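Local coordinates for cytosolic acyl coenzyme A thioester hydrolase (PDB 2V1O), which hydrolyses long-chain acyl-CoAs such as palmitoyl-CoA to free fatty acid and coenzyme A, and is represented here by its N-terminal hotdog domain, at residues Val109-Ser112 / Lys118-Glu121; Arg36-Gln41 / His80-Gln85; Lys24-Ala29 / Leu100-Thr105; Ser60-Gly65 / Val86-Glu91. All blocks are in the same frame, centred on the assembly; numbering follows the deposited sequence.

How the interactions relate
The four contacts run the length of one hotdog domain, a central helix against a curved antiparallel sheet. Interactions 1 and 2 sit together, their centres about 10 Å apart, and share one coenzyme A; His80 of interaction 2 packs against Val109 and Pro110 of interaction 1. Interactions 3 and 4 form a second pair, centres also about 10 Å apart, joined by backbone pairing of strands 82-91 and 98-112. Interactions 2 and 3 share helix 19-38, centres about 17 Å apart. Between the centres of interactions 1 and 4 lie about 33 Å. Interaction 4 meets a second coenzyme A, and its Met62 side chain lies about 10 Å from that of active-site Asn12.

Interaction 1: Val109-Ser112 / Lys118-Glu121; sequences VPLS and KVLE. With COA (coenzyme A), chain G.
Pro110, Leu111 and Ser112 run antiparallel to Leu120, Val119 and Lys118, with Leu111 and Val119 forming a single non-hydrogen-bonded pair whose CA atoms are 4.8 Å apart. This is a single beta bridge at the end of strand 98-112 in the hotdog domain, where the strand meets the chain as it doubles back toward helix 130-146. Two backbone bonds flank the pair. Leu120 N gives its hydrogen to Pro110 O at 3.0 Å, and Ser112 N bonds to Lys118 O at 2.8 Å, the latter nearly straight (167°) and in the carbonyl plane. Both carbonyl oxygens also receive a CA-H contact, from Val119 and Leu111 respectively, as expected for such a pair.

Three branched side chains carry the apolar half of the contact. Val119 has CG1 anti to its backbone N (chi1 169°), which sends one methyl toward Val109 and leaves the other beside Leu111. Val119 CG2 accordingly lies 3.8 Å from Leu111 CD2, the two side chains crossing obliquely. At the polar end, Ser112 OG and Lys118 NZ both bind the carboxylate of Glu44, tying the returning segment to the chain before strand 46-57.

Val109, Leu111 and Val119 together wall one side of coenzyme A. Leu111 CD2 touches the pantetheine methyl CEP, Val109 CG2 comes within 3.2 Å of the ribose oxygen O4B, and Val119 CG1 rests 3.7 Å from C5B of the same sugar.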
# COMPACT_ATOMS: atom_id res chain seq x y z
N VAL A 109 16.24 -20.98 -4.72
CA VAL A 109 17.42 -21.17 -5.55
C VAL A 109 18.10 -19.80 -5.72
O VAL A 109 17.45 -18.84 -6.11
CB VAL A 109 17.03 -21.78 -6.93
CG1 VAL A 109 18.25 -21.90 -7.84
CG2 VAL A 109 16.34 -23.15 -6.75
N PRO A 110 19.41 -19.71 -5.42
CA PRO A 110 20.08 -18.42 -5.59
C PRO A 110 20.38 -18.10 -7.05
O PRO A 110 20.94 -18.94 -7.78
CB PRO A 110 21.39 -18.58 -4.80
CG PRO A 110 21.67 -20.06 -4.83
CD PRO A 110 20.33 -20.76 -4.91
N LEU A 111 20.00 -16.89 -7.47
CA LEU A 111 20.28 -16.41 -8.81
C LEU A 111 21.20 -15.21 -8.75
O LEU A 111 20.97 -14.28 -7.98
CB LEU A 111 18.99 -16.04 -9.54
CG LEU A 111 17.92 -17.15 -9.67
CD1 LEU A 111 16.69 -16.62 -10.39
CD2 LEU A 111 18.49 -18.37 -10.39
N SER A 112 22.26 -15.24 -9.57
CA SER A 112 23.22 -14.15 -9.66
C SER A 112 22.53 -12.81 -9.98
O SER A 112 21.60 -12.75 -10.80
CB SER A 112 24.28 -14.47 -10.71
OG SER A 112 25.19 -13.39 -10.87
N LYS A 118 21.47 -16.99 -13.72
CA LYS A 118 22.59 -17.87 -13.36
C LYS A 118 22.37 -18.44 -11.97
O LYS A 118 22.35 -17.70 -10.99
CB LYS A 118 23.94 -17.15 -13.41
CG LYS A 118 25.12 -18.09 -13.17
CD LYS A 118 26.41 -17.34 -12.89
CE LYS A 118 27.58 -18.31 -12.75
NZ LYS A 118 28.85 -17.60 -12.43
N VAL A 119 22.22 -19.76 -11.92
CA VAL A 119 22.03 -20.49 -10.66
C VAL A 119 23.39 -20.69 -9.99
O VAL A 119 24.36 -21.13 -10.63
CB VAL A 119 21.36 -21.86 -10.94
CG1 VAL A 119 21.38 -22.75 -9.69
CG2 VAL A 119 19.93 -21.67 -11.45
N LEU A 120 23.45 -20.37 -8.70
CA LEU A 120 24.71 -20.45 -7.96
C LEU A 120 24.73 -21.60 -6.97
O LEU A 120 23.69 -22.13 -6.58
CB LEU A 120 24.99 -19.13 -7.24
CG LEU A 120 25.07 -17.87 -8.11
CD1 LEU A 120 25.31 -16.68 -7.23
CD2 LEU A 120 26.15 -18.00 -9.18
N GLU A 121 25.94 -22.00 -6.58
CA GLU A 121 26.14 -22.99 -5.54
C GLU A 121 25.80 -22.40 -4.17
O GLU A 121 26.18 -21.26 -3.85
CB GLU A 121 27.58 -23.53 -5.56
CG GLU A 121 27.87 -24.40 -6.78
CD GLU A 121 29.31 -24.88 -6.87
OE1 GLU A 121 30.14 -24.54 -5.99
OE2 GLU A 121 29.63 -25.62 -7.83
N1A COA G . 11.65 -26.84 -6.50
C2A COA G . 12.81 -27.13 -5.81
N3A COA G . 14.02 -27.06 -6.46
C4A COA G . 14.06 -26.69 -7.77
C5A COA G . 12.91 -26.38 -8.48
C6A COA G . 11.69 -26.46 -7.83
N6A COA G . 10.55 -26.20 -8.48
N7A COA G . 13.27 -26.06 -9.75
C8A COA G . 14.61 -26.15 -9.85
N9A COA G . 15.10 -26.54 -8.63
C1B COA G . 16.50 -26.63 -8.22
C2B COA G . 17.19 -27.87 -8.77
O2B COA G . 16.86 -29.01 -8.01
C3B COA G . 18.65 -27.45 -8.71
O3B COA G . 19.21 -27.68 -7.43
P3B COA G . 20.22 -28.91 -7.17
O7A COA G . 19.42 -30.17 -7.28
O8A COA G . 21.30 -28.88 -8.22
O9A COA G . 20.80 -28.77 -5.78
C4B COA G . 18.58 -25.93 -8.92
O4B COA G . 17.24 -25.54 -8.73
C5B COA G . 19.06 -25.50 -10.31
O5B COA G . 18.45 -26.29 -11.31
P1A COA G . 18.67 -25.87 -12.84
O1A COA G . 20.09 -25.43 -13.04
O2A COA G . 18.26 -27.04 -13.71
O3A COA G . 17.70 -24.61 -13.11
P2A COA G . 16.18 -24.71 -13.61
O4A COA G . 15.46 -25.91 -13.04
O5A COA G . 16.08 -24.63 -15.11
O6A COA G . 15.58 -23.34 -13.01
CBP COA G . 14.73 -21.87 -11.32
CCP COA G . 15.36 -23.23 -11.61
CDP COA G . 14.22 -21.86 -9.87
CEP COA G . 15.84 -20.83 -11.45
CAP COA G . 13.59 -21.62 -12.31
OAP COA G . 12.61 -22.63 -12.23
C9P COA G . 12.94 -20.27 -12.14
O9P COA G . 13.60 -19.12 -12.60
N8P COA G . 11.75 -20.24 -11.57
C7P COA G . 11.11 -18.99 -11.17
C6P COA G . 11.68 -18.45 -9.86
C5P COA G . 10.94 -17.18 -9.49
O5P COA G . 11.15 -16.15 -10.15
N4P COA G . 10.10 -17.26 -8.45
C3P COA G . 9.00 -16.33 -8.24
C2P COA G . 7.93 -16.36 -9.35
S1P COA G . 6.73 -15.07 -8.96

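Interaction 2: Arg36-Gln41 / His80-Gln85; sequences RHCNSQ and HSVEVQ. With COA (coenzyme A), chain G.
His37 O is gripped twice by Ser40: the hydroxyl OG donates to it at 2.7 Å, and the backbone N of the same residue reaches it at 3.1 Å. The hydroxyl arrives bent rather than head-on, with a C=O...OG angle of 138°. Two donors thus meet on one oxygen where helix 19-38 gives way to the following loop, beside the two residues that face the sheet.

Cys38 is the main one. Its SG is anti to the carbonyl carbon and beside the backbone N (chi1 -71°), an orientation that aims the sulfur at strand 82-91. There it meets a single methyl, Val82 CG2, at 3.7 Å. The His37 ring approaches the same methyl obliquely and more distantly, so CG2 sits under two consecutive helical residues. Pro110 of the neighbouring strand covers Cys38 further, while Ile74 and Thr77 also touch His37. On the helix side, Arg36 makes a salt bridge to Glu91 of the second subunit.

Just ahead of Val82 the chain turns to the ligand. His80 N donates to the 3'-phosphate oxygen O9A of coenzyme A at 2.9 Å, with an N-H...O angle of 159°. Ser81 OG bonds to Ser78 OG, which itself holds the ligand. In this domain the coenzyme A phosphate site thus lies beside the packing of a long helix on a curved antiparallel sheet, the architecture that defines the hotdog fold.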
# COMPACT_ATOMS: atom_id res chain seq x y z
N ARG A 36 20.33 -14.22 2.69
CA ARG A 36 21.44 -14.03 3.63
C ARG A 36 22.38 -15.24 3.59
O ARG A 36 23.60 -15.11 3.46
CB ARG A 36 20.91 -13.83 5.05
CG ARG A 36 22.03 -13.51 6.05
CD ARG A 36 21.61 -13.73 7.49
NE ARG A 36 20.60 -12.77 7.94
CZ ARG A 36 19.31 -13.05 8.14
NH1 ARG A 36 18.84 -14.27 7.91
NH2 ARG A 36 18.49 -12.10 8.57
N HIS A 37 21.79 -16.43 3.68
CA HIS A 37 22.59 -17.63 3.65
C HIS A 37 23.39 -17.81 2.36
O HIS A 37 24.57 -18.19 2.40
CB HIS A 37 21.76 -18.88 3.88
CG HIS A 37 22.59 -20.11 3.85
ND1 HIS A 37 22.65 -20.94 2.75
CD2 HIS A 37 23.51 -20.59 4.73
CE1 HIS A 37 23.52 -21.90 2.98
NE2 HIS A 37 24.05 -21.71 4.17
N CYS A 38 22.76 -17.54 1.23
CA CYS A 38 23.41 -17.75 -0.07
C CYS A 38 24.56 -16.77 -0.35
O CYS A 38 25.40 -17.03 -1.23
CB CYS A 38 22.37 -17.76 -1.19
SG CYS A 38 21.37 -19.26 -1.15
N ASN A 39 24.60 -15.68 0.40
CA ASN A 39 25.70 -14.71 0.36
C ASN A 39 26.68 -14.81 1.54
O ASN A 39 27.63 -14.01 1.65
CB ASN A 39 25.13 -13.29 0.25
CG ASN A 39 24.45 -13.05 -1.07
OD1 ASN A 39 25.11 -12.88 -2.11
ND2 ASN A 39 23.13 -13.02 -1.06
N SER A 40 26.47 -15.80 2.41
CA SER A 40 27.16 -15.88 3.70
C SER A 40 28.65 -16.26 3.59
O SER A 40 29.40 -16.14 4.57
CB SER A 40 26.44 -16.86 4.63
OG SER A 40 26.64 -18.21 4.20
N GLN A 41 29.08 -16.72 2.42
CA GLN A 41 30.49 -17.03 2.23
C GLN A 41 31.13 -16.11 1.20
O GLN A 41 32.23 -16.37 0.71
CB GLN A 41 30.68 -18.51 1.88
CG GLN A 41 30.29 -19.46 3.03
CD GLN A 41 31.10 -19.24 4.31
OE1 GLN A 41 30.54 -19.08 5.40
NE2 GLN A 41 32.42 -19.21 4.18
N HIS A 80 22.50 -26.53 -5.14
CA HIS A 80 21.98 -25.27 -5.68
C HIS A 80 20.63 -24.83 -5.12
O HIS A 80 19.95 -23.99 -5.72
CB HIS A 80 21.87 -25.35 -7.21
CG HIS A 80 23.12 -25.82 -7.88
ND1 HIS A 80 24.21 -25.01 -8.09
CD2 HIS A 80 23.43 -27.03 -8.41
CE1 HIS A 80 25.15 -25.70 -8.72
NE2 HIS A 80 24.71 -26.92 -8.92
N SER A 81 20.23 -25.37 -3.97
CA SER A 81 18.93 -25.00 -3.40
C SER A 81 18.92 -25.01 -1.86
O SER A 81 19.77 -25.63 -1.22
CB SER A 81 17.79 -25.86 -3.98
OG SER A 81 17.63 -27.10 -3.31
N VAL A 82 17.93 -24.30 -1.31
CA VAL A 82 17.78 -24.10 0.14
C VAL A 82 16.37 -24.47 0.55
O VAL A 82 15.40 -23.99 -0.04
CB VAL A 82 18.01 -22.60 0.52
CG1 VAL A 82 17.87 -22.37 2.05
CG2 VAL A 82 19.36 -22.10 -0.00
N GLU A 83 16.25 -25.33 1.56
CA GLU A 83 14.95 -25.65 2.13
C GLU A 83 14.74 -24.81 3.39
O GLU A 83 15.62 -24.76 4.26
CB GLU A 83 14.85 -27.14 2.46
CG GLU A 83 13.46 -27.57 2.92
CD GLU A 83 13.47 -28.91 3.64
OE1 GLU A 83 14.30 -29.09 4.55
OE2 GLU A 83 12.65 -29.79 3.28
N VAL A 84 13.59 -24.15 3.46
CA VAL A 84 13.26 -23.28 4.60
C VAL A 84 11.93 -23.71 5.19
O VAL A 84 10.94 -23.88 4.47
CB VAL A 84 13.18 -21.77 4.19
CG1 VAL A 84 12.85 -20.90 5.41
CG2 VAL A 84 14.48 -21.29 3.49
N GLN A 85 11.91 -23.91 6.51
CA GLN A 85 10.68 -24.18 7.23
C GLN A 85 10.23 -22.90 7.91
O GLN A 85 11.02 -22.23 8.59
CB GLN A 85 10.88 -25.28 8.27
CG GLN A 85 11.12 -26.64 7.66
CD GLN A 85 11.26 -27.74 8.70
OE1 GLN A 85 11.09 -27.51 9.91
NE2 GLN A 85 11.58 -28.94 8.24
N1A COA G . 11.65 -26.84 -6.50
C2A COA G . 12.81 -27.13 -5.81
N3A COA G . 14.02 -27.06 -6.46
C4A COA G . 14.06 -26.69 -7.77
C5A COA G . 12.91 -26.38 -8.48
C6A COA G . 11.69 -26.46 -7.83
N6A COA G . 10.55 -26.20 -8.48
N7A COA G . 13.27 -26.06 -9.75
C8A COA G . 14.61 -26.15 -9.85
N9A COA G . 15.10 -26.54 -8.63
C1B COA G . 16.50 -26.63 -8.22
C2B COA G . 17.19 -27.87 -8.77
O2B COA G . 16.86 -29.01 -8.01
C3B COA G . 18.65 -27.45 -8.71
O3B COA G . 19.21 -27.68 -7.43
P3B COA G . 20.22 -28.91 -7.17
O7A COA G . 19.42 -30.17 -7.28
O8A COA G . 21.30 -28.88 -8.22
O9A COA G . 20.80 -28.77 -5.78
C4B COA G . 18.58 -25.93 -8.92
O4B COA G . 17.24 -25.54 -8.73
C5B COA G . 19.06 -25.50 -10.31
O5B COA G . 18.45 -26.29 -11.31
P1A COA G . 18.67 -25.87 -12.84
O1A COA G . 20.09 -25.43 -13.04
O2A COA G . 18.26 -27.04 -13.71
O3A COA G . 17.70 -24.61 -13.11
P2A COA G . 16.18 -24.71 -13.61
O4A COA G . 15.46 -25.91 -13.04
O5A COA G . 16.08 -24.63 -15.11
O6A COA G . 15.58 -23.34 -13.01
CBP COA G . 14.73 -21.87 -11.32
CCP COA G . 15.36 -23.23 -11.61
CDP COA G . 14.22 -21.86 -9.87
CEP COA G . 15.84 -20.83 -11.45
CAP COA G . 13.59 -21.62 -12.31
OAP COA G . 12.61 -22.63 -12.23
C9P COA G . 12.94 -20.27 -12.14
O9P COA G . 13.60 -19.12 -12.60
N8P COA G . 11.75 -20.24 -11.57
C7P COA G . 11.11 -18.99 -11.17
C6P COA G . 11.68 -18.45 -9.86
C5P COA G . 10.94 -17.18 -9.49
O5P COA G . 11.15 -16.15 -10.15
N4P COA G . 10.10 -17.26 -8.45
C3P COA G . 9.00 -16.33 -8.24
C2P COA G . 7.93 -16.36 -9.35
S1P COA G . 6.73 -15.07 -8.96

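Interaction 3: Lys24-Ala29 / Leu100-Thr105; sequences KMIEEA and LTNKAT
The central helix of the hotdog fold, 19-38, meets strand 98-112 here, deep within the domain, and Ile26 supplies the whole of the helical side of the contact. Its two branches divide the work. CG1 is anti to the carbonyl carbon (chi1 -71°) and carries CD1 to Asn102, whereas CG2 takes the place anti to the backbone N and drops onto Ala104, CG2 to CB being 4.0 Å. The small alanine lets the helix come near, with the CA atoms of Ile26 and Ala104 7.6 Å apart.

Asn102 is the second strand residue, and its side chain crosses that of Ile26 at about a right angle. Thr101 and Asn102 form a classic beta bulge in strand 98-112, opposite Val88 of strand 82-91. The amide nitrogen ND2 is engaged elsewhere: it donates to Thr56 OG1 and to Asp57 O, which fixes the rotation of the amide plane. A polar group is thereby held against the isoleucine. Next along the helix, Glu27 bonds to Tyr108 OH, further along strand 98-112, and to Gly20 N of the third subunit. With ND2 committed to its two partners, Asn102 OD1 is the amide atom that meets the isoleucine, lying 3.3 Å from Ile26 CD1.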
# COMPACT_ATOMS: atom_id res chain seq x y z
N LYS A 24 2.04 -14.37 1.80
CA LYS A 24 2.99 -13.30 1.52
C LYS A 24 4.04 -13.15 2.65
O LYS A 24 5.24 -13.05 2.37
CB LYS A 24 2.25 -11.99 1.27
CG LYS A 24 3.18 -10.85 0.90
CD LYS A 24 2.41 -9.74 0.16
CE LYS A 24 2.83 -8.36 0.61
NZ LYS A 24 4.24 -8.00 0.26
N MET A 25 3.59 -13.16 3.91
CA MET A 25 4.51 -13.00 5.05
C MET A 25 5.46 -14.19 5.15
O MET A 25 6.64 -14.04 5.46
CB MET A 25 3.73 -12.88 6.37
CG MET A 25 2.88 -11.60 6.53
SD MET A 25 2.31 -11.45 8.25
CE MET A 25 1.88 -13.16 8.57
N ILE A 26 4.93 -15.38 4.90
CA ILE A 26 5.73 -16.61 4.90
C ILE A 26 6.89 -16.47 3.90
O ILE A 26 8.04 -16.75 4.25
CB ILE A 26 4.86 -17.85 4.56
CG1 ILE A 26 3.92 -18.17 5.73
CG2 ILE A 26 5.75 -19.08 4.29
CD1 ILE A 26 2.75 -19.08 5.32
N GLU A 27 6.58 -16.02 2.69
CA GLU A 27 7.59 -15.94 1.62
C GLU A 27 8.62 -14.85 1.91
O GLU A 27 9.80 -15.02 1.63
CB GLU A 27 6.94 -15.76 0.25
CG GLU A 27 7.82 -16.20 -0.92
CD GLU A 27 8.80 -15.12 -1.37
OE1 GLU A 27 8.36 -14.00 -1.67
OE2 GLU A 27 10.02 -15.40 -1.43
N GLU A 28 8.16 -13.75 2.51
CA GLU A 28 9.06 -12.67 2.95
C GLU A 28 10.13 -13.19 3.93
O GLU A 28 11.32 -12.89 3.77
CB GLU A 28 8.26 -11.50 3.55
CG GLU A 28 7.42 -10.76 2.50
CD GLU A 28 6.42 -9.76 3.08
OE1 GLU A 28 5.92 -9.97 4.22
OE2 GLU A 28 6.10 -8.78 2.37
N ALA A 29 9.71 -13.99 4.91
CA ALA A 29 10.64 -14.61 5.85
C ALA A 29 11.59 -15.56 5.13
O ALA A 29 12.79 -15.52 5.37
CB ALA A 29 9.90 -15.33 6.98
N LEU A 100 -1.12 -21.79 16.75
CA LEU A 100 -0.37 -22.08 15.53
C LEU A 100 -1.29 -21.91 14.33
O LEU A 100 -2.31 -22.59 14.21
CB LEU A 100 0.23 -23.50 15.57
CG LEU A 100 0.92 -24.00 14.29
CD1 LEU A 100 2.18 -23.21 13.95
CD2 LEU A 100 1.22 -25.48 14.42
N THR A 101 -0.94 -20.97 13.46
CA THR A 101 -1.71 -20.68 12.26
C THR A 101 -1.34 -21.65 11.16
O THR A 101 -2.21 -22.23 10.51
CB THR A 101 -1.47 -19.23 11.77
OG1 THR A 101 -1.71 -18.33 12.85
CG2 THR A 101 -2.39 -18.89 10.59
N ASN A 102 -0.03 -21.84 10.96
CA ASN A 102 0.47 -22.53 9.79
C ASN A 102 1.94 -22.94 9.93
O ASN A 102 2.73 -22.24 10.56
CB ASN A 102 0.30 -21.60 8.57
CG ASN A 102 0.79 -22.22 7.30
OD1 ASN A 102 1.88 -21.90 6.82
ND2 ASN A 102 0.00 -23.13 6.75
N LYS A 103 2.28 -24.09 9.36
CA LYS A 103 3.68 -24.46 9.11
C LYS A 103 3.83 -24.66 7.60
O LYS A 103 3.00 -25.34 6.98
CB LYS A 103 4.07 -25.74 9.83
CG LYS A 103 3.90 -25.77 11.34
CD LYS A 103 4.44 -27.10 11.87
CE LYS A 103 3.82 -27.50 13.20
NZ LYS A 103 2.50 -28.20 13.01
N ALA A 104 4.86 -24.08 7.02
CA ALA A 104 5.10 -24.20 5.58
C ALA A 104 6.57 -24.52 5.32
O ALA A 104 7.44 -24.16 6.12
CB ALA A 104 4.69 -22.91 4.85
N THR A 105 6.83 -25.21 4.22
CA THR A 105 8.20 -25.46 3.78
C THR A 105 8.36 -24.90 2.37
O THR A 105 7.50 -25.09 1.50
CB THR A 105 8.56 -26.96 3.84
OG1 THR A 105 8.50 -27.40 5.20
CG2 THR A 105 9.97 -27.22 3.29

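Interaction 4: Ser60-Gly65 / Val86-Glu91; sequences SPMCIG and VHVMSE. With COA (coenzyme A), chain J.
Met62, in the extended loop between strands 46-57 and 67-77, and Ser90 of strand 82-91 have the nearest CA atoms across the two segments, 6.4 Å apart. The separation is wider than in paired strands, and side chains and a water bridge it. In this hotdog domain the loop packs against the end of strand 82-91, and it also lines a coenzyme A site.

The methionine spans the gap. CG is anti to the backbone N (chi1 -163°) and the chain then bends at chi3, which brings the terminal methyl back along the strand. CE packs on Ser90 CB at 3.8 Å, and CG lies at the same distance from that carbon, so the thioether chain curls over one side of it. Beyond the serine, CE reaches Val88 CG1 at 4.1 Å, the two side chains meeting at about a right angle. Ile22 of helix 19-38 touches both Met62 and Val88, joining this cluster to the helical core.

On its other side the loop meets the ligand: Pro61 CA is 3.4 Å from the pantetheine oxygen O5P of a coenzyme A that takes most of its hydrogen bonds from the third subunit. One ordered water completes the link between loop and strand. It donates to Pro61 O at 3.0 Å, and it is hydrogen-bonded at 2.8 Å to each of two hydroxyls, Ser60 OG and Ser90 OG.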
# COMPACT_ATOMS: atom_id res chain seq x y z
N SER A 60 -6.05 -22.58 11.87
CA SER A 60 -6.93 -21.71 12.64
C SER A 60 -6.94 -20.30 12.04
O SER A 60 -5.94 -19.86 11.48
CB SER A 60 -6.54 -21.69 14.13
OG SER A 60 -5.25 -21.15 14.33
N PRO A 61 -8.08 -19.61 12.16
CA PRO A 61 -8.18 -18.26 11.62
C PRO A 61 -7.36 -17.26 12.42
O PRO A 61 -6.98 -17.53 13.57
CB PRO A 61 -9.67 -17.95 11.73
CG PRO A 61 -10.14 -18.76 12.87
CD PRO A 61 -9.35 -20.03 12.78
N MET A 62 -7.07 -16.13 11.79
CA MET A 62 -6.47 -15.00 12.47
C MET A 62 -7.41 -13.83 12.26
O MET A 62 -8.15 -13.79 11.26
CB MET A 62 -5.10 -14.70 11.86
CG MET A 62 -4.20 -13.83 12.73
SD MET A 62 -2.56 -13.70 11.99
CE MET A 62 -2.12 -15.41 11.77
N CYS A 63 -7.40 -12.88 13.19
CA CYS A 63 -8.34 -11.77 13.15
C CYS A 63 -7.62 -10.45 13.07
O CYS A 63 -6.45 -10.35 13.47
CB CYS A 63 -9.23 -11.79 14.40
SG CYS A 63 -10.22 -13.28 14.55
N ILE A 64 -8.31 -9.44 12.56
CA ILE A 64 -7.84 -8.06 12.63
C ILE A 64 -7.45 -7.77 14.08
O ILE A 64 -8.20 -8.09 15.01
CB ILE A 64 -8.94 -7.05 12.18
CG1 ILE A 64 -9.26 -7.22 10.70
CG2 ILE A 64 -8.52 -5.62 12.46
CD1 ILE A 64 -10.63 -6.64 10.30
N GLY A 65 -6.27 -7.19 14.25
CA GLY A 65 -5.82 -6.75 15.56
C GLY A 65 -4.95 -7.76 16.28
O GLY A 65 -4.30 -7.44 17.26
N VAL A 86 8.96 -22.57 7.73
CA VAL A 86 8.40 -21.33 8.28
C VAL A 86 7.23 -21.65 9.20
O VAL A 86 6.36 -22.46 8.84
CB VAL A 86 7.94 -20.37 7.16
CG1 VAL A 86 7.31 -19.09 7.76
CG2 VAL A 86 9.12 -20.01 6.25
N HIS A 87 7.22 -21.04 10.38
CA HIS A 87 6.11 -21.18 11.34
C HIS A 87 5.39 -19.86 11.49
O HIS A 87 6.03 -18.82 11.70
CB HIS A 87 6.60 -21.62 12.73
CG HIS A 87 6.97 -23.07 12.81
ND1 HIS A 87 8.01 -23.62 12.10
CD2 HIS A 87 6.44 -24.08 13.55
CE1 HIS A 87 8.10 -24.90 12.38
NE2 HIS A 87 7.17 -25.21 13.26
N VAL A 88 4.07 -19.90 11.42
CA VAL A 88 3.23 -18.72 11.65
C VAL A 88 2.39 -18.94 12.90
O VAL A 88 1.65 -19.94 12.99
CB VAL A 88 2.31 -18.41 10.46
CG1 VAL A 88 1.43 -17.18 10.76
CG2 VAL A 88 3.13 -18.20 9.19
N MET A 89 2.51 -18.02 13.85
CA MET A 89 1.75 -18.07 15.09
C MET A 89 0.96 -16.77 15.24
O MET A 89 1.47 -15.68 14.96
CB MET A 89 2.70 -18.31 16.27
CG MET A 89 2.02 -18.48 17.62
SD MET A 89 3.12 -18.48 19.07
CE MET A 89 4.19 -17.06 18.80
N SER A 90 -0.31 -16.89 15.63
CA SER A 90 -1.13 -15.72 15.93
C SER A 90 -1.06 -15.46 17.42
O SER A 90 -1.02 -16.39 18.23
CB SER A 90 -2.59 -15.92 15.50
OG SER A 90 -3.17 -17.00 16.22
N GLU A 91 -1.03 -14.18 17.77
CA GLU A 91 -1.06 -13.77 19.16
C GLU A 91 -2.12 -12.71 19.33
O GLU A 91 -2.08 -11.65 18.69
CB GLU A 91 0.29 -13.21 19.63
CG GLU A 91 0.30 -12.87 21.11
CD GLU A 91 1.48 -12.01 21.54
OE1 GLU A 91 2.21 -11.48 20.68
OE2 GLU A 91 1.67 -11.87 22.76
N1A COA J . -7.49 -29.15 3.50
C2A COA J . -8.59 -29.49 2.74
N3A COA J . -9.81 -29.70 3.36
C4A COA J . -9.93 -29.58 4.71
C5A COA J . -8.83 -29.22 5.50
C6A COA J . -7.60 -29.00 4.88
N6A COA J . -6.55 -28.57 5.59
N7A COA J . -9.24 -29.18 6.79
C8A COA J . -10.56 -29.48 6.84
N9A COA J . -10.99 -29.74 5.56
C1B COA J . -12.39 -29.90 5.13
C2B COA J . -12.98 -31.23 5.60
O2B COA J . -12.58 -32.30 4.78
C3B COA J . -14.46 -30.91 5.51
O3B COA J . -14.95 -31.08 4.20
P3B COA J . -15.78 -32.41 3.80
O7A COA J . -14.81 -33.56 3.78
O8A COA J . -16.84 -32.65 4.84
O9A COA J . -16.41 -32.21 2.45
C4B COA J . -14.54 -29.43 5.85
O4B COA J . -13.22 -28.93 5.74
C5B COA J . -15.07 -29.19 7.26
O5B COA J . -14.34 -29.99 8.16
P1A COA J . -14.59 -29.88 9.74
O1A COA J . -16.05 -29.70 10.00
O2A COA J . -14.01 -31.11 10.39
O3A COA J . -13.77 -28.57 10.20
P2A COA J . -12.26 -28.58 10.75
O4A COA J . -11.43 -29.64 10.08
O5A COA J . -12.25 -28.71 12.25
O6A COA J . -11.75 -27.11 10.34
CBP COA J . -11.26 -25.27 8.86
CCP COA J . -11.57 -26.76 8.97
CDP COA J . -10.78 -24.96 7.44
CEP COA J . -12.57 -24.52 9.11
CAP COA J . -10.20 -24.88 9.91
OAP COA J . -9.02 -25.64 9.78
C9P COA J . -9.85 -23.42 9.84
O9P COA J . -10.72 -22.47 10.37
N8P COA J . -8.69 -23.10 9.27
C7P COA J . -8.32 -21.71 9.07
C6P COA J . -8.96 -21.16 7.81
C5P COA J . -8.50 -19.75 7.57
O5P COA J . -8.89 -18.83 8.32
N4P COA J . -7.65 -19.57 6.54
C3P COA J . -6.75 -18.43 6.45
C2P COA J . -5.71 -18.41 7.58
S1P COA J . -4.72 -16.91 7.45
O HOH W 1 -4.22 -18.55 14.15